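Hypothetical protein Atu2144 (Agrobacterium tumefaciens, PDB 2ODF) is of unknown function but probably acts as an amidohydrolase, related to N-formylglutamate amidohydrolases of the zinc exopeptidase clan. Local coordinates at residues V65-S70 against L77-F82; V30-S35 against V128-R133; S97-K102 against A117-R122; D132-I137 against R211-P216. All coordinates share one frame; numbering follows the deposited sequence.

Interaction 1: V65-S70 against L77-F82; sequences VARLLS and LVYQRF
A66, R67 and S70 of helix 62-73 meet L77 and Y79 of strand 77-80 in a buried helix-on-sheet packing, apolar in its middle and polar at one end. L77 does most of the work. Its CG stands anti to the backbone N (chi1 168°), which aims the forked end at the helix. One prong, CD1, rests 3.8 Å from A66 CB, while the other, CD2, comes within 3.9 Å of R67 CG, so the leucine straddles two successive helical residues and crosses the arginine chain at about a right angle. One turn after A66, S70 turns its CB to the same strand, and its OG is held by A75 O in the loop joining the two elements.

Strand 27-31 precedes the helix and lies parallel and adjacent to 77-80 in the central mixed sheet, so the pair is the second half of a beta-alpha-beta crossover. The helix runs back almost antiparallel to strand 77-80, with axes 9.5 Å apart at an angle of 164°. L29 of the neighbouring strand meets S70 and L77 as well.

R67 stretches out straight from CG to NE, past L77, and brings its guanidinium to the phenol end of Y79. NH2 lies 3.3 Å from Y79 OH, which sits near the guanidinium plane at its edge, with the two flat groups 77° apart. The charge is answered by E19 on the outermost strand 16-19, through a salt bridge to R67 NH2; the Y79 side chain touches E19 as well.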
loop_
_atom_site.group_PDB
_atom_site.type_symbol
_atom_site.label_atom_id
_atom_site.label_comp_id
_atom_site.label_asym_id
_atom_site.label_seq_id
_atom_site.Cartn_x
_atom_site.Cartn_y
_atom_site.Cartn_z
ATOM N N VAL A 65 -16.384 9.808 21.275
ATOM C CA VAL A 65 -16.138 11.245 21.293
ATOM C C VAL A 65 -16.249 11.834 19.895
ATOM O O VAL A 65 -16.873 12.859 19.715
ATOM C CB VAL A 65 -14.775 11.590 21.917
ATOM C CG1 VAL A 65 -14.399 13.046 21.631
ATOM C CG2 VAL A 65 -14.794 11.299 23.426
ATOM N N ALA A 66 -15.646 11.169 18.905
ATOM C CA ALA A 66 -15.739 11.605 17.497
ATOM C C ALA A 66 -17.177 11.703 16.971
ATOM O O ALA A 66 -17.509 12.631 16.236
ATOM C CB ALA A 66 -14.903 10.700 16.610
ATOM N N ARG A 67 -17.992 10.739 17.324
ATOM C CA ARG A 67 -19.395 10.783 16.989
ATOM C C ARG A 67 -20.109 11.998 17.581
ATOM O O ARG A 67 -20.840 12.644 16.912
ATOM C CB ARG A 67 -20.082 9.475 17.340
ATOM C CG ARG A 67 -19.682 8.318 16.480
ATOM C CD ARG A 67 -20.365 7.072 16.841
ATOM N NE ARG A 67 -20.304 6.180 15.722
ATOM C CZ ARG A 67 -20.151 4.884 15.812
ATOM N NH1 ARG A 67 -20.050 4.312 16.974
ATOM N NH2 ARG A 67 -20.114 4.168 14.726
ATOM N N LEU A 68 -19.812 12.267 18.838
ATOM C CA LEU A 68 -20.432 13.399 19.528
ATOM C C LEU A 68 -19.990 14.694 18.886
ATOM O O LEU A 68 -20.811 15.578 18.661
ATOM C CB LEU A 68 -20.115 13.381 21.012
ATOM C CG LEU A 68 -20.726 12.219 21.776
ATOM C CD1 LEU A 68 -20.290 12.329 23.214
ATOM C CD2 LEU A 68 -22.247 12.180 21.664
ATOM N N LEU A 69 -18.704 14.807 18.568
ATOM C CA LEU A 69 -18.190 15.947 17.793
ATOM C C LEU A 69 -18.774 16.086 16.380
ATOM O O LEU A 69 -18.915 17.183 15.870
ATOM C CB LEU A 69 -16.645 15.896 17.734
ATOM C CG LEU A 69 -15.903 16.096 19.058
ATOM C CD1 LEU A 69 -14.413 15.887 18.891
ATOM C CD2 LEU A 69 -16.182 17.511 19.604
ATOM N N SER A 70 -19.105 14.971 15.746
ATOM C CA SER A 70 -19.739 14.972 14.431
ATOM C C SER A 70 -21.122 15.680 14.482
ATOM O O SER A 70 -21.464 16.459 13.580
ATOM C CB SER A 70 -19.849 13.531 13.932
ATOM O OG SER A 70 -20.501 13.456 12.679
ATOM N N LEU A 77 -17.516 12.271 9.531
ATOM C CA LEU A 77 -16.595 11.443 10.303
ATOM C C LEU A 77 -16.236 10.236 9.466
ATOM O O LEU A 77 -17.125 9.515 9.037
ATOM C CB LEU A 77 -17.214 10.976 11.606
ATOM C CG LEU A 77 -16.526 9.881 12.422
ATOM C CD1 LEU A 77 -15.109 10.278 12.806
ATOM C CD2 LEU A 77 -17.377 9.584 13.656
ATOM N N VAL A 78 -14.945 10.051 9.236
ATOM C CA VAL A 78 -14.401 8.874 8.562
ATOM C C VAL A 78 -13.628 8.077 9.580
ATOM O O VAL A 78 -12.753 8.615 10.265
ATOM C CB VAL A 78 -13.465 9.230 7.413
ATOM C CG1 VAL A 78 -12.978 7.939 6.696
ATOM C CG2 VAL A 78 -14.156 10.166 6.444
ATOM N N TYR A 79 -13.953 6.790 9.684
ATOM C CA TYR A 79 -13.341 5.954 10.691
ATOM C C TYR A 79 -13.045 4.548 10.136
ATOM O O TYR A 79 -13.673 4.076 9.173
ATOM C CB TYR A 79 -14.162 5.931 11.973
ATOM C CG TYR A 79 -15.496 5.227 11.889
ATOM C CD1 TYR A 79 -16.620 5.881 11.371
ATOM C CD2 TYR A 79 -15.649 3.933 12.345
ATOM C CE1 TYR A 79 -17.847 5.250 11.292
ATOM C CE2 TYR A 79 -16.902 3.292 12.278
ATOM C CZ TYR A 79 -17.985 3.959 11.743
ATOM O OH TYR A 79 -19.229 3.339 11.652
ATOM N N GLN A 80 -12.049 3.930 10.745
ATOM C CA GLN A 80 -11.611 2.581 10.410
ATOM C C GLN A 80 -12.396 1.599 11.253
ATOM O O GLN A 80 -12.502 1.771 12.479
ATOM C CB GLN A 80 -10.104 2.540 10.685
ATOM C CG GLN A 80 -9.345 1.292 10.449
ATOM C CD GLN A 80 -9.633 0.556 9.137
ATOM O OE1 GLN A 80 -9.143 0.915 8.047
ATOM N NE2 GLN A 80 -10.344 -0.525 9.262
ATOM N N ARG A 81 -12.977 0.590 10.607
ATOM C CA ARG A 81 -13.836 -0.378 11.298
ATOM C C ARG A 81 -13.112 -1.606 11.885
ATOM O O ARG A 81 -13.741 -2.413 12.541
ATOM C CB ARG A 81 -14.981 -0.797 10.365
ATOM C CG ARG A 81 -15.865 0.393 9.997
ATOM C CD ARG A 81 -17.063 0.017 9.196
ATOM N NE ARG A 81 -17.995 -0.806 9.958
ATOM C CZ ARG A 81 -18.125 -2.119 9.825
ATOM N NH1 ARG A 81 -17.385 -2.790 8.945
ATOM N NH2 ARG A 81 -19.012 -2.766 10.583
ATOM N N PHE A 82 -11.803 -1.726 11.657
ATOM C CA PHE A 82 -11.001 -2.825 12.181
ATOM C C PHE A 82 -9.754 -2.358 12.888
ATOM O O PHE A 82 -9.285 -1.226 12.675
ATOM C CB PHE A 82 -10.660 -3.829 11.042
ATOM C CG PHE A 82 -11.895 -4.403 10.400
ATOM C CD1 PHE A 82 -12.499 -5.533 10.911
ATOM C CD2 PHE A 82 -12.513 -3.726 9.364
ATOM C CE1 PHE A 82 -13.680 -5.994 10.371
ATOM C CE2 PHE A 82 -13.662 -4.181 8.822
ATOM C CZ PHE A 82 -14.251 -5.314 9.320
#

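Interaction 2: V30-S35 against V128-R133; sequences VCEHAS and VPFHDR
The F130 ring, projecting from helix 116-143, sets its outer carbons against both V30 near the end of strand 27-31 and E32 just beyond it. F130 CG is anti to its backbone N (chi1 -180°), a setting that carries the ring off the helix toward the sheet. Two neighbouring ring atoms then do the touching. CZ meets V30 CG1 at 3.6 Å, with the methyl near the ring plane at the edge; this is the valine branch that stands anti to the backbone N. CE2 is 3.7 Å from E32 CG, which approaches obliquely.

E32 is the more unusual conformer. Its chi1, with CG beside the backbone N, lays the CG methylene against F130, and the bend at chi2 (96°, away from a staggered value) then turns the carboxylate, whose plane is within 16° of the ring plane. The polar end is held by T209, whose OG1 hydrogen-bonds to E32 OE2; T152 and H154 of the adjacent strand pack against the same side chain.

Behind the contact, F130 is braced by its own neighbour in sequence: F130 CD2 lies 3.7 Å above the plane of the H131 ring, over its centre. V78, Q80 and V16 close in on the phenylalanine from other strands.

From C31 to A34 the chain makes a type I beta turn. Such a polar turn at the C-terminal end of a central parallel strand is where zinc exopeptidase relatives commonly carry active-site groups; a similar place for E32 and H33 is an inference here.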
loop_
_atom_site.group_PDB
_atom_site.type_symbol
_atom_site.label_atom_id
_atom_site.label_comp_id
_atom_site.label_asym_id
_atom_site.label_seq_id
_atom_site.Cartn_x
_atom_site.Cartn_y
_atom_site.Cartn_z
ATOM N N VAL A 30 -11.583 12.438 11.639
ATOM C CA VAL A 30 -10.905 11.187 11.246
ATOM C C VAL A 30 -10.512 10.398 12.505
ATOM O O VAL A 30 -9.901 10.944 13.428
ATOM C CB VAL A 30 -9.652 11.467 10.368
ATOM C CG1 VAL A 30 -8.944 10.144 9.968
ATOM C CG2 VAL A 30 -10.060 12.361 9.136
ATOM N N CYS A 31 -10.859 9.121 12.535
ATOM C CA CYS A 31 -10.573 8.267 13.685
ATOM C C CYS A 31 -10.009 6.925 13.226
ATOM O O CYS A 31 -10.754 5.987 12.932
ATOM C CB CYS A 31 -11.848 8.075 14.527
ATOM S SG CYS A 31 -11.506 7.360 16.111
ATOM N N GLU A 32 -8.677 6.857 13.146
ATOM C CA GLU A 32 -7.971 5.663 12.678
ATOM C C GLU A 32 -8.056 4.483 13.674
ATOM O O GLU A 32 -8.097 3.318 13.266
ATOM C CB GLU A 32 -6.506 5.981 12.400
ATOM C CG GLU A 32 -6.239 7.158 11.492
ATOM C CD GLU A 32 -5.974 8.409 12.267
ATOM O OE1 GLU A 32 -6.781 8.716 13.166
ATOM O OE2 GLU A 32 -4.972 9.089 11.985
ATOM N N HIS A 33 -8.145 4.789 14.967
ATOM C CA HIS A 33 -8.142 3.749 16.007
ATOM C C HIS A 33 -9.500 3.533 16.640
ATOM O O HIS A 33 -9.598 3.177 17.811
ATOM C CB HIS A 33 -7.080 4.055 17.073
ATOM C CG HIS A 33 -5.686 4.169 16.527
ATOM N ND1 HIS A 33 -4.687 4.844 17.187
ATOM C CD2 HIS A 33 -5.139 3.737 15.362
ATOM C CE1 HIS A 33 -3.572 4.799 16.475
ATOM N NE2 HIS A 33 -3.823 4.149 15.351
ATOM N N ALA A 34 -10.538 3.673 15.818
ATOM C CA ALA A 34 -11.928 3.707 16.229
ATOM C C ALA A 34 -12.431 2.368 16.751
ATOM O O ALA A 34 -13.308 2.335 17.618
ATOM C CB ALA A 34 -12.814 4.131 15.021
ATOM N N SER A 35 -11.902 1.277 16.197
ATOM C CA SER A 35 -12.515 -0.045 16.384
ATOM C C SER A 35 -11.527 -1.143 16.722
ATOM O O SER A 35 -10.456 -1.233 16.144
ATOM C CB SER A 35 -13.322 -0.430 15.144
ATOM O OG SER A 35 -13.819 -1.764 15.285
ATOM N N VAL A 128 -5.061 1.406 2.335
ATOM C CA VAL A 128 -5.293 2.192 1.126
ATOM C C VAL A 128 -6.769 2.635 1.022
ATOM O O VAL A 128 -7.022 3.793 0.715
ATOM C CB VAL A 128 -4.677 1.535 -0.168
ATOM C CG1 VAL A 128 -5.100 2.317 -1.434
ATOM C CG2 VAL A 128 -3.116 1.501 -0.068
ATOM N N PRO A 129 -7.750 1.740 1.253
ATOM C CA PRO A 129 -9.145 2.180 1.217
ATOM C C PRO A 129 -9.452 3.315 2.191
ATOM O O PRO A 129 -10.109 4.277 1.795
ATOM C CB PRO A 129 -9.952 0.887 1.561
ATOM C CG PRO A 129 -9.058 -0.204 1.097
ATOM C CD PRO A 129 -7.666 0.270 1.419
ATOM N N PHE A 130 -8.904 3.256 3.400
ATOM C CA PHE A 130 -9.122 4.266 4.404
ATOM C C PHE A 130 -8.629 5.647 3.923
ATOM O O PHE A 130 -9.407 6.606 3.872
ATOM C CB PHE A 130 -8.487 3.852 5.741
ATOM C CG PHE A 130 -8.681 4.857 6.833
ATOM C CD1 PHE A 130 -9.908 4.966 7.484
ATOM C CD2 PHE A 130 -7.648 5.711 7.202
ATOM C CE1 PHE A 130 -10.086 5.935 8.469
ATOM C CE2 PHE A 130 -7.835 6.678 8.174
ATOM C CZ PHE A 130 -9.050 6.789 8.798
ATOM N N HIS A 131 -7.374 5.727 3.549
ATOM C CA HIS A 131 -6.807 6.944 3.096
ATOM C C HIS A 131 -7.375 7.433 1.786
ATOM O O HIS A 131 -7.483 8.587 1.585
ATOM C CB HIS A 131 -5.304 6.901 3.165
ATOM C CG HIS A 131 -4.784 6.830 4.562
ATOM N ND1 HIS A 131 -4.852 7.884 5.426
ATOM C CD2 HIS A 131 -4.267 5.805 5.261
ATOM C CE1 HIS A 131 -4.376 7.516 6.593
ATOM N NE2 HIS A 131 -4.003 6.264 6.511
ATOM N N ASP A 132 -7.737 6.526 0.906
ATOM C CA ASP A 132 -8.321 6.893 -0.357
ATOM C C ASP A 132 -9.677 7.605 -0.124
ATOM O O ASP A 132 -10.024 8.484 -0.809
ATOM C CB ASP A 132 -8.489 5.681 -1.267
ATOM C CG ASP A 132 -7.215 5.310 -2.047
ATOM O OD1 ASP A 132 -6.203 5.978 -1.950
ATOM O OD2 ASP A 132 -7.271 4.353 -2.766
ATOM N N ARG A 133 -10.426 7.135 0.834
ATOM C CA ARG A 133 -11.726 7.692 1.079
ATOM C C ARG A 133 -11.585 9.080 1.679
ATOM O O ARG A 133 -12.271 9.944 1.325
ATOM C CB ARG A 133 -12.514 6.817 2.020
ATOM C CG ARG A 133 -13.906 7.254 2.211
ATOM C CD ARG A 133 -14.698 7.103 0.972
ATOM N NE ARG A 133 -16.099 7.204 1.265
ATOM C CZ ARG A 133 -16.836 6.206 1.716
ATOM N NH1 ARG A 133 -16.305 5.031 1.900
ATOM N NH2 ARG A 133 -18.109 6.380 1.962
#

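Interaction 3: S97-K102 against A117-R122; sequences SAMPVK and AERFAR
M99 lays its thioether across R119 and R122, closing segment 97-102, mostly loop, onto the N-terminal part of helix 116-143, the long helix that flanks the central sheet of this alpha/beta fold. The methionine is the loop's main contribution. Bending at chi3 (-129°), it turns its methyl over one face of the R119 guanidinium, where CE stands 3.7 Å above the plane, displaced from the centre toward the rim near NH2. The sulfur lies over the same face and meets R122 CD at 3.8 Å on its other side, so the two arginines, one helical turn apart, flank the end of the methionine. L114 and Y87 also pack on M99.

While R119 offers a face to the methionine, its edge serves two waters lying in the guanidinium plane. One water accepts from R119 NH2 at 2.9 Å and also from M99 N. The other accepts from R119 NH1 and lies unusually close to M99 O, so its exact position is somewhat doubtful. The guanidinium is thereby linked to the methionine backbone on both sides of its CA. P93 O takes another bond from NH2, which helps fix the rotation of the group. R119 NE, by contrast, is buried without a proper hydrogen bond and has only a long, weak ion pair with E94 of the second subunit.

R122 is stretched from CG to NE and directs NH1 to N111 and V86 in the surrounding loops. Its NE forms a salt bridge with E118 OE2 at 2.8 Å, nearly straight at 170° and lying in the guanidinium plane, and the carboxylate oxygen uses its anti lone pair.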
loop_
_atom_site.group_PDB
_atom_site.type_symbol
_atom_site.label_atom_id
_atom_site.label_comp_id
_atom_site.label_asym_id
_atom_site.label_seq_id
_atom_site.Cartn_x
_atom_site.Cartn_y
_atom_site.Cartn_z
ATOM N N SER A 97 5.705 -0.049 12.948
ATOM C CA SER A 97 4.495 0.068 13.756
ATOM C C SER A 97 3.238 -0.149 12.926
ATOM O O SER A 97 2.177 -0.247 13.487
ATOM C CB SER A 97 4.419 1.431 14.462
ATOM O OG SER A 97 5.366 1.450 15.511
ATOM N N ALA A 98 3.331 -0.237 11.603
ATOM C CA ALA A 98 2.117 -0.426 10.788
ATOM C C ALA A 98 1.411 -1.755 11.091
ATOM O O ALA A 98 0.166 -1.845 11.090
ATOM C CB ALA A 98 2.442 -0.321 9.281
ATOM N N MET A 99 2.228 -2.763 11.293
ATOM C CA MET A 99 1.798 -4.093 11.580
ATOM C C MET A 99 2.658 -4.565 12.715
ATOM O O MET A 99 3.656 -5.144 12.496
ATOM C CB MET A 99 1.923 -4.993 10.361
ATOM C CG MET A 99 1.118 -4.521 9.185
ATOM S SD MET A 99 1.294 -5.366 7.589
ATOM C CE MET A 99 1.563 -4.051 6.567
ATOM N N PRO A 100 2.308 -4.158 13.922
ATOM C CA PRO A 100 3.284 -4.239 14.994
ATOM C C PRO A 100 3.503 -5.649 15.555
ATOM O O PRO A 100 2.540 -6.376 15.817
ATOM C CB PRO A 100 2.702 -3.318 16.056
ATOM C CG PRO A 100 1.242 -3.430 15.897
ATOM C CD PRO A 100 1.043 -3.547 14.392
ATOM N N VAL A 101 4.767 -6.001 15.760
ATOM C CA VAL A 101 5.107 -7.310 16.318
ATOM C C VAL A 101 4.839 -7.419 17.838
ATOM O O VAL A 101 4.682 -8.528 18.362
ATOM C CB VAL A 101 6.570 -7.712 16.021
ATOM C CG1 VAL A 101 6.793 -7.719 14.507
ATOM C CG2 VAL A 101 7.584 -6.781 16.736
ATOM N N LYS A 102 4.748 -6.275 18.509
ATOM C CA LYS A 102 4.488 -6.208 19.945
ATOM C C LYS A 102 3.526 -5.043 20.247
ATOM O O LYS A 102 3.533 -4.057 19.527
ATOM C CB LYS A 102 5.812 -5.976 20.683
ATOM C CG LYS A 102 5.865 -6.555 22.091
ATOM C CD LYS A 102 7.265 -6.379 22.735
ATOM C CE LYS A 102 8.258 -7.420 22.252
ATOM N NZ LYS A 102 9.612 -7.317 22.950
ATOM N N ALA A 117 2.846 -11.629 0.885
ATOM C CA ALA A 117 1.432 -11.667 0.519
ATOM C C ALA A 117 0.577 -11.058 1.643
ATOM O O ALA A 117 -0.432 -10.406 1.373
ATOM C CB ALA A 117 0.982 -13.066 0.221
ATOM N N GLU A 118 0.977 -11.287 2.887
ATOM C CA GLU A 118 0.166 -10.843 4.040
ATOM C C GLU A 118 0.255 -9.319 4.275
ATOM O O GLU A 118 -0.758 -8.673 4.568
ATOM C CB GLU A 118 0.530 -11.621 5.287
ATOM C CG GLU A 118 -0.304 -11.241 6.504
ATOM C CD GLU A 118 -1.808 -11.412 6.277
ATOM O OE1 GLU A 118 -2.239 -12.335 5.547
ATOM O OE2 GLU A 118 -2.576 -10.655 6.896
ATOM N N ARG A 119 1.453 -8.753 4.143
ATOM C CA ARG A 119 1.647 -7.315 4.171
ATOM C C ARG A 119 0.862 -6.634 3.054
ATOM O O ARG A 119 0.213 -5.613 3.282
ATOM C CB ARG A 119 3.115 -6.949 4.044
ATOM C CG ARG A 119 3.968 -7.418 5.262
ATOM C CD ARG A 119 5.370 -6.816 5.240
ATOM N NE ARG A 119 5.316 -5.413 5.615
ATOM C CZ ARG A 119 5.277 -4.965 6.868
ATOM N NH1 ARG A 119 5.303 -5.796 7.902
ATOM N NH2 ARG A 119 5.213 -3.671 7.083
ATOM N N PHE A 120 0.888 -7.213 1.865
ATOM C CA PHE A 120 0.144 -6.640 0.770
ATOM C C PHE A 120 -1.366 -6.719 1.093
ATOM O O PHE A 120 -2.062 -5.755 0.907
ATOM C CB PHE A 120 0.448 -7.288 -0.589
ATOM C CG PHE A 120 -0.358 -6.699 -1.670
ATOM C CD1 PHE A 120 -0.023 -5.472 -2.202
ATOM C CD2 PHE A 120 -1.557 -7.258 -2.027
ATOM C CE1 PHE A 120 -0.812 -4.891 -3.157
ATOM C CE2 PHE A 120 -2.347 -6.672 -2.957
ATOM C CZ PHE A 120 -1.976 -5.478 -3.517
ATOM N N ALA A 121 -1.831 -7.875 1.555
ATOM C CA ALA A 121 -3.240 -8.101 1.852
ATOM C C ALA A 121 -3.783 -7.023 2.795
ATOM O O ALA A 121 -4.815 -6.387 2.510
ATOM C CB ALA A 121 -3.445 -9.521 2.453
ATOM N N ARG A 122 -3.060 -6.780 3.892
ATOM C CA ARG A 122 -3.498 -5.793 4.888
ATOM C C ARG A 122 -3.417 -4.381 4.359
ATOM O O ARG A 122 -4.291 -3.583 4.593
ATOM C CB ARG A 122 -2.643 -5.915 6.134
ATOM C CG ARG A 122 -2.765 -7.272 6.785
ATOM C CD ARG A 122 -1.988 -7.280 8.036
ATOM N NE ARG A 122 -1.928 -8.588 8.673
ATOM C CZ ARG A 122 -1.552 -8.787 9.934
ATOM N NH1 ARG A 122 -1.262 -7.753 10.723
ATOM N NH2 ARG A 122 -1.470 -10.025 10.411
HETATM O O HOH W 1 5.005 -2.875 9.850
HETATM O O HOH W 2 5.481 -5.885 10.946
#

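Interaction 4: D132-I137 against R211-P216; sequences DRVSEI and RLHALP
The H213 imidazole is clamped on both faces. V134 CG1 stands over one of them, 3.4 Å from the ring centroid and only 3° off the normal, a well-centred CH-pi contact. L212 CB covers the opposite face, 3.7 Å above the plane and displaced toward the rim. At the edge, in the ring plane, comes S135 OG, 3.1 Å from H213 CE1 and 3.2 Å from H213 ND1.

The valine reaches this place because its CG1 is anti to the backbone N (chi1 172°), which sends that methyl from helix 116-143 straight at the ring, crossing the histidine at about a right angle. S135, next in sequence, has its hydroxyl beside the backbone N and hydrogen-bonded to H131 O, one turn earlier. The contact thus joins the middle of the long helix to the short helix 208-213. Nearby, the second subunit meets both segments: D132 OD1 bonds to its S124, and R211 forms a salt bridge with its E116.

H213 NE2 hydrogen-bonds to H131 ND1, and H131 NE2 to C89 O. Since a carbonyl oxygen can only accept, H131 NE2 should carry a proton, which probably leaves H131 ND1 to accept from H213 NE2. With both faces covered and NE2 engaged, H213 has little freedom to rotate.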
loop_
_atom_site.group_PDB
_atom_site.type_symbol
_atom_site.label_atom_id
_atom_site.label_comp_id
_atom_site.label_asym_id
_atom_site.label_seq_id
_atom_site.Cartn_x
_atom_site.Cartn_y
_atom_site.Cartn_z
ATOM N N ASP A 132 -7.737 6.526 0.906
ATOM C CA ASP A 132 -8.321 6.893 -0.357
ATOM C C ASP A 132 -9.677 7.605 -0.124
ATOM O O ASP A 132 -10.024 8.484 -0.809
ATOM C CB ASP A 132 -8.489 5.681 -1.267
ATOM C CG ASP A 132 -7.215 5.310 -2.047
ATOM O OD1 ASP A 132 -6.203 5.978 -1.950
ATOM O OD2 ASP A 132 -7.271 4.353 -2.766
ATOM N N ARG A 133 -10.426 7.135 0.834
ATOM C CA ARG A 133 -11.726 7.692 1.079
ATOM C C ARG A 133 -11.585 9.080 1.679
ATOM O O ARG A 133 -12.271 9.944 1.325
ATOM C CB ARG A 133 -12.514 6.817 2.020
ATOM C CG ARG A 133 -13.906 7.254 2.211
ATOM C CD ARG A 133 -14.698 7.103 0.972
ATOM N NE ARG A 133 -16.099 7.204 1.265
ATOM C CZ ARG A 133 -16.836 6.206 1.716
ATOM N NH1 ARG A 133 -16.305 5.031 1.900
ATOM N NH2 ARG A 133 -18.109 6.380 1.962
ATOM N N VAL A 134 -10.662 9.247 2.602
ATOM C CA VAL A 134 -10.390 10.538 3.181
ATOM C C VAL A 134 -9.991 11.489 2.064
ATOM O O VAL A 134 -10.525 12.523 1.914
ATOM C CB VAL A 134 -9.319 10.430 4.234
ATOM C CG1 VAL A 134 -8.889 11.756 4.694
ATOM C CG2 VAL A 134 -9.760 9.526 5.371
ATOM N N SER A 135 -9.074 11.070 1.231
ATOM C CA SER A 135 -8.655 11.864 0.111
ATOM C C SER A 135 -9.796 12.227 -0.872
ATOM O O SER A 135 -9.855 13.294 -1.403
ATOM C CB SER A 135 -7.536 11.140 -0.620
ATOM O OG SER A 135 -6.376 11.156 0.134
ATOM N N GLU A 136 -10.669 11.288 -1.117
ATOM C CA GLU A 136 -11.784 11.501 -2.053
ATOM C C GLU A 136 -12.744 12.583 -1.526
ATOM O O GLU A 136 -13.170 13.473 -2.275
ATOM C CB GLU A 136 -12.502 10.178 -2.324
ATOM C CG GLU A 136 -13.643 10.273 -3.338
ATOM C CD GLU A 136 -14.290 8.908 -3.606
ATOM O OE1 GLU A 136 -13.826 7.890 -2.987
ATOM O OE2 GLU A 136 -15.211 8.857 -4.469
ATOM N N ILE A 137 -13.023 12.520 -0.226
ATOM C CA ILE A 137 -13.883 13.480 0.450
ATOM C C ILE A 137 -13.245 14.876 0.427
ATOM O O ILE A 137 -13.904 15.876 0.112
ATOM C CB ILE A 137 -14.190 13.018 1.899
ATOM C CG1 ILE A 137 -15.147 11.799 1.858
ATOM C CG2 ILE A 137 -14.826 14.169 2.697
ATOM C CD1 ILE A 137 -15.310 11.027 3.145
ATOM N N ARG A 211 0.179 14.351 7.640
ATOM C CA ARG A 211 1.137 14.406 6.530
ATOM C C ARG A 211 0.516 13.989 5.195
ATOM O O ARG A 211 0.857 14.575 4.165
ATOM C CB ARG A 211 2.400 13.586 6.805
ATOM C CG ARG A 211 3.258 14.127 7.930
ATOM C CD ARG A 211 4.520 13.330 8.174
ATOM N NE ARG A 211 5.304 13.991 9.216
ATOM C CZ ARG A 211 6.390 13.483 9.775
ATOM N NH1 ARG A 211 6.870 12.309 9.373
ATOM N NH2 ARG A 211 7.007 14.167 10.734
ATOM N N LEU A 212 -0.390 13.006 5.200
ATOM C CA LEU A 212 -1.046 12.559 3.965
ATOM C C LEU A 212 -2.113 13.502 3.438
ATOM O O LEU A 212 -2.246 13.670 2.225
ATOM C CB LEU A 212 -1.695 11.184 4.158
ATOM C CG LEU A 212 -0.804 9.953 4.394
ATOM C CD1 LEU A 212 -1.652 8.686 4.261
ATOM C CD2 LEU A 212 0.400 9.942 3.444
ATOM N N HIS A 213 -2.883 14.107 4.329
ATOM C CA HIS A 213 -4.136 14.764 3.936
ATOM C C HIS A 213 -4.226 16.269 4.178
ATOM O O HIS A 213 -4.933 16.945 3.439
ATOM C CB HIS A 213 -5.311 14.094 4.658
ATOM C CG HIS A 213 -5.431 12.625 4.372
ATOM N ND1 HIS A 213 -5.748 12.142 3.122
ATOM C CD2 HIS A 213 -5.297 11.540 5.175
ATOM C CE1 HIS A 213 -5.796 10.817 3.167
ATOM N NE2 HIS A 213 -5.503 10.427 4.394
ATOM N N ALA A 214 -3.610 16.773 5.249
ATOM C CA ALA A 214 -3.704 18.188 5.602
ATOM C C ALA A 214 -2.574 19.009 4.980
ATOM O O ALA A 214 -2.806 20.013 4.295
ATOM C CB ALA A 214 -3.687 18.347 7.089
ATOM N N LEU A 215 -1.349 18.583 5.216
ATOM C CA LEU A 215 -0.181 19.400 4.843
ATOM C C LEU A 215 -0.060 19.620 3.317
ATOM O O LEU A 215 0.222 20.737 2.873
ATOM C CB LEU A 215 1.092 18.780 5.417
ATOM C CG LEU A 215 1.184 18.536 6.939
ATOM C CD1 LEU A 215 2.602 18.104 7.316
ATOM C CD2 LEU A 215 0.689 19.753 7.754
ATOM N N PRO A 216 -0.290 18.567 2.508
ATOM C CA PRO A 216 -0.097 18.758 1.063
ATOM C C PRO A 216 -1.063 19.745 0.435
ATOM O O PRO A 216 -0.774 20.250 -0.636
ATOM C CB PRO A 216 -0.273 17.339 0.472
ATOM C CG PRO A 216 -0.249 16.402 1.635
ATOM C CD PRO A 216 -0.702 17.191 2.826
#

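The contacts gather round one sheet and one long helix. Interactions 1 and 2 use its adjacent parallel strands 77-80 and 27-31, with centres about 10 Å apart. Helix 116-143 supplies segments to interactions 2, 3 and 4. Interactions 2 and 4 share D132 and R133, and the H131-H213 hydrogen bond joins them. V78 on strand 77-80 packs on V134 and I137, so interaction 4 also touches interaction 1. Interaction 3 lies toward the helix's N-terminal end, about 23 Å from interaction 1 between centres. Along the chain, interactions 1 and 3 are successively enclosed by the loop that interaction 2 closes, and interaction 4 begins where interaction 2 ends. Helix 116-143 thus connects sheet, loop and helix 208-213.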